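Local coordinates for pyridine nucleotide-disulphide oxidoreductase dimerisation region (Escherichia coli BL21, PDB 6KYY), which is an FAD-containing disulfide reductase of the class I pyridine nucleotide-disulfide oxidoreductase family, induced by hypochlorous acid and probably involved in resistance to reactive chlorine stress, at residues B[11-16]-B[32-37]; B[285-290]-B[315-320]. One frame throughout, in Å; residues are numbered along the deposited sequence.

Interaction 1 (B[11-16]-B[32-37])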
ATOM      1  N   TYR B  11     -42.216  -8.930  -3.858  1.00 26.29           N
ATOM      2  CA  TYR B  11     -40.984  -8.373  -4.392  1.00 32.98           C
ATOM      3  C   TYR B  11     -40.337  -9.363  -5.350  1.00 33.33           C
ATOM      4  O   TYR B  11     -40.293 -10.567  -5.082  1.00 31.92           O
ATOM      5  CB  TYR B  11     -40.013  -8.023  -3.265  1.00 30.66           C
ATOM      6  CG  TYR B  11     -40.499  -6.913  -2.361  1.00 31.86           C
ATOM      7  CD1 TYR B  11     -40.271  -5.581  -2.680  1.00 28.29           C
ATOM      8  CD2 TYR B  11     -41.191  -7.197  -1.190  1.00 22.49           C
ATOM      9  CE1 TYR B  11     -40.713  -4.563  -1.857  1.00 30.18           C
ATOM     10  CE2 TYR B  11     -41.639  -6.186  -0.361  1.00 23.00           C
ATOM     11  CZ  TYR B  11     -41.397  -4.872  -0.700  1.00 21.90           C
ATOM     12  OH  TYR B  11     -41.841  -3.860   0.121  1.00 26.49           O
ATOM     13  N   GLN B  12     -39.842  -8.846  -6.477  1.00 30.66           N
ATOM     14  CA  GLN B  12     -39.107  -9.693  -7.411  1.00 26.47           C
ATOM     15  C   GLN B  12     -37.851 -10.263  -6.767  1.00 33.31           C
ATOM     16  O   GLN B  12     -37.394 -11.347  -7.147  1.00 29.82           O
ATOM     17  CB  GLN B  12     -38.751  -8.905  -8.671  1.00 32.90           C
ATOM     18  CG  GLN B  12     -39.955  -8.464  -9.490  1.00 20.37           C
ATOM     19  CD  GLN B  12     -39.633  -7.322 -10.433  1.00 32.93           C
ATOM     20  OE1 GLN B  12     -39.369  -6.201 -10.002  1.00 24.84           O
ATOM     21  NE2 GLN B  12     -39.653  -7.604 -11.731  1.00 29.84           N
ATOM     22  N   ALA B  13     -37.288  -9.553  -5.791  1.00 19.90           N
ATOM     23  CA  ALA B  13     -36.118 -10.011  -5.057  1.00 10.68           C
ATOM     24  C   ALA B  13     -36.244  -9.574  -3.608  1.00 14.10           C
ATOM     25  O   ALA B  13     -36.567  -8.415  -3.334  1.00 14.90           O
ATOM     26  CB  ALA B  13     -34.825  -9.460  -5.669  1.00 16.44           C
ATOM     27  N   VAL B  14     -36.001 -10.502  -2.686  1.00 16.28           N
ATOM     28  CA  VAL B  14     -35.974 -10.214  -1.256  1.00 10.77           C
ATOM     29  C   VAL B  14     -34.627 -10.668  -0.718  1.00 17.03           C
ATOM     30  O   VAL B  14     -34.273 -11.848  -0.832  1.00 16.43           O
ATOM     31  CB  VAL B  14     -37.124 -10.901  -0.503  1.00 17.33           C
ATOM     32  CG1 VAL B  14     -37.093 -10.517   0.968  1.00  9.99           C
ATOM     33  CG2 VAL B  14     -38.460 -10.533  -1.121  1.00 22.02           C
ATOM     34  N   ILE B  15     -33.876  -9.736  -0.139  1.00 19.88           N
ATOM     35  CA  ILE B  15     -32.567 -10.014   0.438  1.00 14.15           C
ATOM     36  C   ILE B  15     -32.698  -9.994   1.954  1.00 16.90           C
ATOM     37  O   ILE B  15     -33.386  -9.135   2.516  1.00 17.88           O
ATOM     38  CB  ILE B  15     -31.513  -9.000  -0.050  1.00  9.84           C
ATOM     39  CG1 ILE B  15     -31.328  -9.121  -1.563  1.00 11.82           C
ATOM     40  CG2 ILE B  15     -30.188  -9.217   0.659  1.00 11.88           C
ATOM     41  CD1 ILE B  15     -31.173  -7.796  -2.270  1.00 10.93           C
ATOM     42  N   ILE B  16     -32.044 -10.950   2.613  1.00 16.55           N
ATOM     43  CA  ILE B  16     -32.133 -11.088   4.062  1.00 20.42           C
ATOM     44  C   ILE B  16     -30.800 -10.716   4.698  1.00 24.81           C
ATOM     45  O   ILE B  16     -29.903 -11.557   4.823  1.00 19.85           O
ATOM     46  CB  ILE B  16     -32.552 -12.516   4.456  1.00 10.07           C
ATOM     47  CG1 ILE B  16     -33.828 -12.917   3.712  1.00 13.08           C
ATOM     48  CG2 ILE B  16     -32.753 -12.619   5.959  1.00 10.31           C
ATOM     49  CD1 ILE B  16     -34.142 -14.392   3.796  1.00 16.57           C
ATOM     50  N   ALA B  32     -31.677  -1.937 -12.165  1.00 17.36           N
ATOM     51  CA  ALA B  32     -32.134  -2.654 -13.346  1.00 14.21           C
ATOM     52  C   ALA B  32     -33.651  -2.714 -13.457  1.00 24.65           C
ATOM     53  O   ALA B  32     -34.165  -3.349 -14.385  1.00 24.82           O
ATOM     54  CB  ALA B  32     -31.562  -4.075 -13.357  1.00 20.05           C
ATOM     55  N   GLY B  33     -34.380  -2.076 -12.539  1.00 13.15           N
ATOM     56  CA  GLY B  33     -35.825  -2.019 -12.589  1.00 15.54           C
ATOM     57  C   GLY B  33     -36.542  -2.935 -11.620  1.00 17.79           C
ATOM     58  O   GLY B  33     -37.764  -2.813 -11.471  1.00 24.90           O
ATOM     59  N   TRP B  34     -35.825  -3.837 -10.955  1.00 23.52           N
ATOM     60  CA  TRP B  34     -36.459  -4.806 -10.071  1.00 19.51           C
ATOM     61  C   TRP B  34     -36.996  -4.132  -8.813  1.00 24.52           C
ATOM     62  O   TRP B  34     -36.416  -3.174  -8.296  1.00 23.15           O
ATOM     63  CB  TRP B  34     -35.468  -5.901  -9.671  1.00 25.57           C
ATOM     64  CG  TRP B  34     -34.990  -6.777 -10.794  1.00 22.15           C
ATOM     65  CD1 TRP B  34     -34.761  -6.409 -12.089  1.00 14.23           C
ATOM     66  CD2 TRP B  34     -34.665  -8.170 -10.712  1.00 19.68           C
ATOM     67  NE1 TRP B  34     -34.322  -7.488 -12.818  1.00 18.34           N
ATOM     68  CE2 TRP B  34     -34.254  -8.581 -11.995  1.00 24.59           C
ATOM     69  CE3 TRP B  34     -34.687  -9.110  -9.677  1.00 15.33           C
ATOM     70  CZ2 TRP B  34     -33.868  -9.893 -12.272  1.00 24.05           C
ATOM     71  CZ3 TRP B  34     -34.304 -10.411  -9.953  1.00 30.41           C
ATOM     72  CH2 TRP B  34     -33.900 -10.790 -11.241  1.00 23.83           C
ATOM     73  N   ARG B  35     -38.120  -4.649  -8.318  1.00 27.39           N
ATOM     74  CA  ARG B  35     -38.667  -4.240  -7.028  1.00 26.78           C
ATOM     75  C   ARG B  35     -37.987  -5.074  -5.948  1.00 35.24           C
ATOM     76  O   ARG B  35     -38.239  -6.278  -5.832  1.00 43.82           O
ATOM     77  CB  ARG B  35     -40.183  -4.417  -6.995  1.00 21.26           C
ATOM     78  CG  ARG B  35     -40.858  -3.760  -5.799  1.00 28.88           C
ATOM     79  CD  ARG B  35     -42.365  -3.656  -5.987  1.00 30.03           C
ATOM     80  NE  ARG B  35     -43.090  -4.234  -4.859  1.00 24.56           N
ATOM     81  CZ  ARG B  35     -43.298  -3.609  -3.706  1.00 34.66           C
ATOM     82  NH1 ARG B  35     -42.838  -2.378  -3.523  1.00 30.77           N
ATOM     83  NH2 ARG B  35     -43.964  -4.214  -2.731  1.00 30.84           N
ATOM     84  N   VAL B  36     -37.124  -4.437  -5.159  1.00 23.75           N
ATOM     85  CA  VAL B  36     -36.246  -5.131  -4.226  1.00 20.93           C
ATOM     86  C   VAL B  36     -36.619  -4.753  -2.800  1.00 18.11           C
ATOM     87  O   VAL B  36     -37.009  -3.612  -2.528  1.00 24.05           O
ATOM     88  CB  VAL B  36     -34.763  -4.804  -4.501  1.00 15.83           C
ATOM     89  CG1 VAL B  36     -33.858  -5.827  -3.834  1.00  8.18           C
ATOM     90  CG2 VAL B  36     -34.502  -4.747  -5.998  1.00 12.72           C
ATOM     91  N   ALA B  37     -36.495  -5.719  -1.893  1.00 17.44           N
ATOM     92  CA  ALA B  37     -36.678  -5.502  -0.466  1.00 19.41           C
ATOM     93  C   ALA B  37     -35.530  -6.163   0.278  1.00 24.51           C
ATOM     94  O   ALA B  37     -35.243  -7.343   0.057  1.00 33.03           O
ATOM     95  CB  ALA B  37     -38.017  -6.063   0.020  1.00 19.13           C
TER

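Interaction 2 (B[285-290]-B[315-320])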
ATOM      1  N   LYS B 285     -21.822 -24.061  -6.981  1.00 24.32           N
ATOM      2  CA  LYS B 285     -20.832 -23.089  -7.423  1.00 27.84           C
ATOM      3  C   LYS B 285     -21.490 -21.806  -7.910  1.00 22.33           C
ATOM      4  O   LYS B 285     -20.792 -20.811  -8.137  1.00 17.49           O
ATOM      5  CB  LYS B 285     -19.953 -23.684  -8.526  1.00 28.16           C
ATOM      6  CG  LYS B 285     -20.710 -24.476  -9.585  1.00 27.50           C
ATOM      7  CD  LYS B 285     -20.226 -24.138 -10.988  1.00 23.25           C
ATOM      8  CE  LYS B 285     -20.711 -25.155 -12.011  1.00 45.77           C
ATOM      9  NZ  LYS B 285     -19.956 -25.077 -13.295  1.00 44.21           N
ATOM     10  N   ARG B 286     -22.812 -21.814  -8.076  1.00 16.97           N
ATOM     11  CA  ARG B 286     -23.593 -20.630  -8.397  1.00 20.18           C
ATOM     12  C   ARG B 286     -24.365 -20.111  -7.193  1.00 30.41           C
ATOM     13  O   ARG B 286     -25.314 -19.335  -7.359  1.00 23.13           O
ATOM     14  CB  ARG B 286     -24.551 -20.934  -9.545  1.00 20.85           C
ATOM     15  CG  ARG B 286     -23.860 -21.459 -10.778  1.00 19.22           C
ATOM     16  CD  ARG B 286     -24.602 -22.647 -11.365  1.00 40.62           C
ATOM     17  NE  ARG B 286     -24.040 -23.919 -10.929  1.00 34.38           N
ATOM     18  CZ  ARG B 286     -24.122 -25.046 -11.628  1.00 46.53           C
ATOM     19  NH1 ARG B 286     -24.736 -25.053 -12.803  1.00 49.20           N
ATOM     20  NH2 ARG B 286     -23.581 -26.161 -11.157  1.00 58.34           N
ATOM     21  N   LEU B 287     -23.987 -20.541  -5.986  1.00 32.08           N
ATOM     22  CA  LEU B 287     -24.619 -20.096  -4.744  1.00 26.19           C
ATOM     23  C   LEU B 287     -26.114 -20.405  -4.741  1.00 26.76           C
ATOM     24  O   LEU B 287     -26.937 -19.589  -4.319  1.00 13.62           O
ATOM     25  CB  LEU B 287     -24.358 -18.611  -4.501  1.00 18.79           C
ATOM     26  CG  LEU B 287     -22.869 -18.273  -4.522  1.00 16.25           C
ATOM     27  CD1 LEU B 287     -22.658 -16.853  -4.991  1.00 21.17           C
ATOM     28  CD2 LEU B 287     -22.249 -18.494  -3.151  1.00 17.48           C
ATOM     29  N   HIS B 288     -26.464 -21.594  -5.221  1.00 33.29           N
ATOM     30  CA  HIS B 288     -27.841 -22.063  -5.257  1.00 21.22           C
ATOM     31  C   HIS B 288     -28.080 -22.990  -4.072  1.00 25.18           C
ATOM     32  O   HIS B 288     -27.410 -24.020  -3.942  1.00 28.48           O
ATOM     33  CB  HIS B 288     -28.134 -22.797  -6.566  1.00 18.79           C
ATOM     34  CG  HIS B 288     -28.524 -21.896  -7.695  1.00 18.98           C
ATOM     35  ND1 HIS B 288     -29.718 -21.206  -7.720  1.00 32.03           N
ATOM     36  CD2 HIS B 288     -27.884 -21.579  -8.845  1.00 21.03           C
ATOM     37  CE1 HIS B 288     -29.793 -20.500  -8.834  1.00 21.80           C
ATOM     38  NE2 HIS B 288     -28.692 -20.708  -9.534  1.00 21.41           N
ATOM     39  N   THR B 289     -29.029 -22.627  -3.216  1.00 16.39           N
ATOM     40  CA  THR B 289     -29.415 -23.513  -2.133  1.00 14.76           C
ATOM     41  C   THR B 289     -30.293 -24.643  -2.673  1.00 13.49           C
ATOM     42  O   THR B 289     -30.684 -24.658  -3.842  1.00 19.97           O
ATOM     43  CB  THR B 289     -30.133 -22.732  -1.031  1.00 21.11           C
ATOM     44  OG1 THR B 289     -29.958 -23.402   0.224  1.00 39.05           O
ATOM     45  CG2 THR B 289     -31.613 -22.615  -1.330  1.00 14.46           C
ATOM     46  N   THR B 290     -30.599 -25.608  -1.802  1.00 17.87           N
ATOM     47  CA  THR B 290     -31.378 -26.769  -2.222  1.00 16.84           C
ATOM     48  C   THR B 290     -32.800 -26.407  -2.636  1.00 12.47           C
ATOM     49  O   THR B 290     -33.453 -27.205  -3.316  1.00 16.70           O
ATOM     50  CB  THR B 290     -31.412 -27.817  -1.109  1.00 20.78           C
ATOM     51  OG1 THR B 290     -31.767 -27.190   0.131  1.00 23.03           O
ATOM     52  CG2 THR B 290     -30.051 -28.482  -0.964  1.00  2.93           C
ATOM     53  N   ARG B 315     -21.047 -11.101  -7.471  1.00 31.26           N
ATOM     54  CA  ARG B 315     -20.690 -11.181  -8.883  1.00 19.44           C
ATOM     55  C   ARG B 315     -21.239 -12.450  -9.519  1.00 10.00           C
ATOM     56  O   ARG B 315     -21.675 -12.432 -10.676  1.00 14.21           O
ATOM     57  CB  ARG B 315     -19.172 -11.113  -9.042  1.00 24.57           C
ATOM     58  CG  ARG B 315     -18.562  -9.795  -8.597  1.00 15.05           C
ATOM     59  CD  ARG B 315     -17.317  -9.460  -9.400  1.00  8.80           C
ATOM     60  NE  ARG B 315     -16.462  -8.506  -8.699  1.00 27.28           N
ATOM     61  CZ  ARG B 315     -15.297  -8.817  -8.141  1.00 28.19           C
ATOM     62  NH1 ARG B 315     -14.842 -10.063  -8.201  1.00 17.19           N
ATOM     63  NH2 ARG B 315     -14.587  -7.884  -7.521  1.00 16.54           N
ATOM     64  N   ILE B 316     -21.230 -13.562  -8.780  1.00  9.53           N
ATOM     65  CA  ILE B 316     -21.797 -14.804  -9.299  1.00  9.84           C
ATOM     66  C   ILE B 316     -23.280 -14.624  -9.598  1.00 10.10           C
ATOM     67  O   ILE B 316     -23.747 -14.905 -10.708  1.00 10.33           O
ATOM     68  CB  ILE B 316     -21.568 -15.963  -8.311  1.00 17.07           C
ATOM     69  CG1 ILE B 316     -20.095 -16.062  -7.907  1.00  9.01           C
ATOM     70  CG2 ILE B 316     -22.052 -17.276  -8.910  1.00 12.84           C
ATOM     71  CD1 ILE B 316     -19.150 -16.174  -9.069  1.00 12.57           C
ATOM     72  N   VAL B 317     -24.040 -14.143  -8.611  1.00 11.52           N
ATOM     73  CA  VAL B 317     -25.487 -14.052  -8.777  1.00  8.38           C
ATOM     74  C   VAL B 317     -25.863 -12.926  -9.734  1.00 13.59           C
ATOM     75  O   VAL B 317     -26.873 -13.021 -10.441  1.00 20.02           O
ATOM     76  CB  VAL B 317     -26.178 -13.896  -7.407  1.00  9.99           C
ATOM     77  CG1 VAL B 317     -25.702 -14.978  -6.449  1.00 18.19           C
ATOM     78  CG2 VAL B 317     -25.931 -12.515  -6.822  1.00 28.06           C
ATOM     79  N   ARG B 318     -25.069 -11.851  -9.786  1.00 18.97           N
ATOM     80  CA  ARG B 318     -25.350 -10.792 -10.750  1.00 19.26           C
ATOM     81  C   ARG B 318     -25.108 -11.266 -12.176  1.00 18.60           C
ATOM     82  O   ARG B 318     -25.763 -10.786 -13.108  1.00 22.82           O
ATOM     83  CB  ARG B 318     -24.500  -9.556 -10.450  1.00 13.80           C
ATOM     84  CG  ARG B 318     -24.907  -8.313 -11.228  1.00 18.39           C
ATOM     85  CD  ARG B 318     -23.914  -8.003 -12.340  1.00 26.02           C
ATOM     86  NE  ARG B 318     -24.490  -7.140 -13.370  1.00 18.27           N
ATOM     87  CZ  ARG B 318     -24.484  -7.420 -14.669  1.00 21.35           C
ATOM     88  NH1 ARG B 318     -25.030  -6.578 -15.536  1.00 24.10           N
ATOM     89  NH2 ARG B 318     -23.933  -8.546 -15.105  1.00 36.50           N
ATOM     90  N   ASP B 319     -24.181 -12.208 -12.362  1.00  8.35           N
ATOM     91  CA  ASP B 319     -23.935 -12.766 -13.684  1.00 10.61           C
ATOM     92  C   ASP B 319     -25.035 -13.725 -14.120  1.00 24.37           C
ATOM     93  O   ASP B 319     -25.136 -14.031 -15.312  1.00 30.80           O
ATOM     94  CB  ASP B 319     -22.584 -13.480 -13.708  1.00 13.69           C
ATOM     95  CG  ASP B 319     -22.014 -13.600 -15.107  1.00 29.49           C
ATOM     96  OD1 ASP B 319     -22.346 -12.754 -15.962  1.00 19.58           O
ATOM     97  OD2 ASP B 319     -21.232 -14.541 -15.351  1.00 23.76           O
ATOM     98  N   GLU B 320     -25.856 -14.209 -13.190  1.00 21.74           N
ATOM     99  CA  GLU B 320     -26.953 -15.098 -13.550  1.00 21.73           C
ATOM    100  C   GLU B 320     -28.255 -14.342 -13.788  1.00 24.96           C
ATOM    101  O   GLU B 320     -28.988 -14.655 -14.732  1.00 25.25           O
ATOM    102  CB  GLU B 320     -27.161 -16.154 -12.461  1.00 14.57           C
ATOM    103  CG  GLU B 320     -28.240 -17.171 -12.796  1.00 28.80           C
ATOM    104  CD  GLU B 320     -28.208 -18.382 -11.889  1.00 15.52           C
ATOM    105  OE1 GLU B 320     -27.661 -19.424 -12.305  1.00 45.03           O
ATOM    106  OE2 GLU B 320     -28.735 -18.293 -10.761  1.00 17.55           O
TER

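Interaction 1 (B[11-16]-B[32-37])
Arg35, Tyr11 and Ala37 pack in a row, an example of side-chain packing beside the start of a parallel strand pair. The Tyr11 ring lies between the other two. Over one of its faces lies the guanidinium of Arg35, stacked nearly flat with the planes 22° apart; NH2 of Arg35 sits 3.3 Å from CZ of Tyr11, displaced toward the rim of the ring. The opposite face rests on the methyl group of Ala37, whose CB lies 3.3 Å from the Tyr11 ring centroid, almost exactly on the ring normal, in a CH-pi contact. The aliphatic part of Arg35 leaves with CG anti to the backbone N (chi1 -168°), and a bend at chi3 folds the guanidinium over the ring. Beyond the stack, Asp100 is hydrogen-bonded to Tyr11 OH and makes a long, weak ion pair with Arg35.

Gln12 grips the incoming chain by another route: its OE1 accepts a hydrogen bond from Arg35 N at 2.6 Å, nearly straight at the hydrogen (166°). Regular pairing then takes over, with Ala37 N to Ala13 O at 3.1 Å and Ile15 N to Ala37 O at 2.8 Å. On the other sheet face from Ala37, Ile15 CD1 meets Val36 CG1 at 3.7 Å, and Leu29 of helix 20-31 touches Ala13, Trp34 and Val36. Gly33, with positive phi, ends that helix in a Schellman motif. Strand 10-16, helix 20-31 and strand 36-40 thus make the beta-alpha-beta crossover of a Rossmann-type FAD-binding domain, in which Ile16 touches the cofactor.

Interaction 2 (B[285-290]-B[315-320])
Leu287 and His288 meet helix 307-321 where a loop leading to strand 294-296 packs against the helix side, a loop-on-helix contact within a flavoprotein of the class I pyridine nucleotide-disulfide oxidoreductase family. It illustrates how an irregular segment can be fastened to a helix by an apolar patch and a polar link, both made by neighbouring loop residues.

The apolar part centres on one methyl group. The CB of Leu287 is directed toward the helix, and it is CD1 that makes the contact: it reaches Ile316 CB at 3.6 Å and Val317 CG1 at 3.9 Å, the leucine chain crossing each of its partners at about a right angle. Ile316 adds a second point of support, since its CG2, anti to the backbone N, meets the loop backbone and lies 3.7 Å from Arg286 CA. Leu287 and both of its helix partners are buried. Val317 also touches Leu25 of helix 20-31 and Trp295 of strand 294-296, so the patch extends into the surrounding core.

The polar part lies one helical turn further on. Glu320 stretches from the helix toward the His288 ring, its CG anti to the backbone N (chi1 -177°) and the chain extended beyond, while the imidazole approaches from the opposite direction. The carboxylate meets the ring at its edge, its plane tilted against that of the imidazole. Trp295 joins this group: its ring meets that of His288, and its NE1 gives Glu320 OE2 a weak hydrogen bond. NE2 of His288 donates to both carboxylate oxygens, in each case weakly: to Glu320 OE1 at 3.2 Å along a nearly straight path (171°), and to Glu320 OE2 at 2.7 Å through a strongly bent one (121°).

How the interactions relate
Interaction 1 closes before interaction 2 opens along the chain, and their centres lie about 16 Å apart, with nearest atoms about 7 Å from each other and no direct touch. Helix 20-31 connects them: it is the crossover between the strands of interaction 1, packing on their side chains, and through Leu25 and Thr28 it also touches helix 307-321 of interaction 2. The loop 285-290 leads into strand 294-296, which belongs to the same sheet as strands 10-16 and 36-40. Segments nearly 250 residues apart in the chain are thereby gathered around one FAD-binding unit, while Arg315 of helix 307-321 reaches Gln429 of the second subunit.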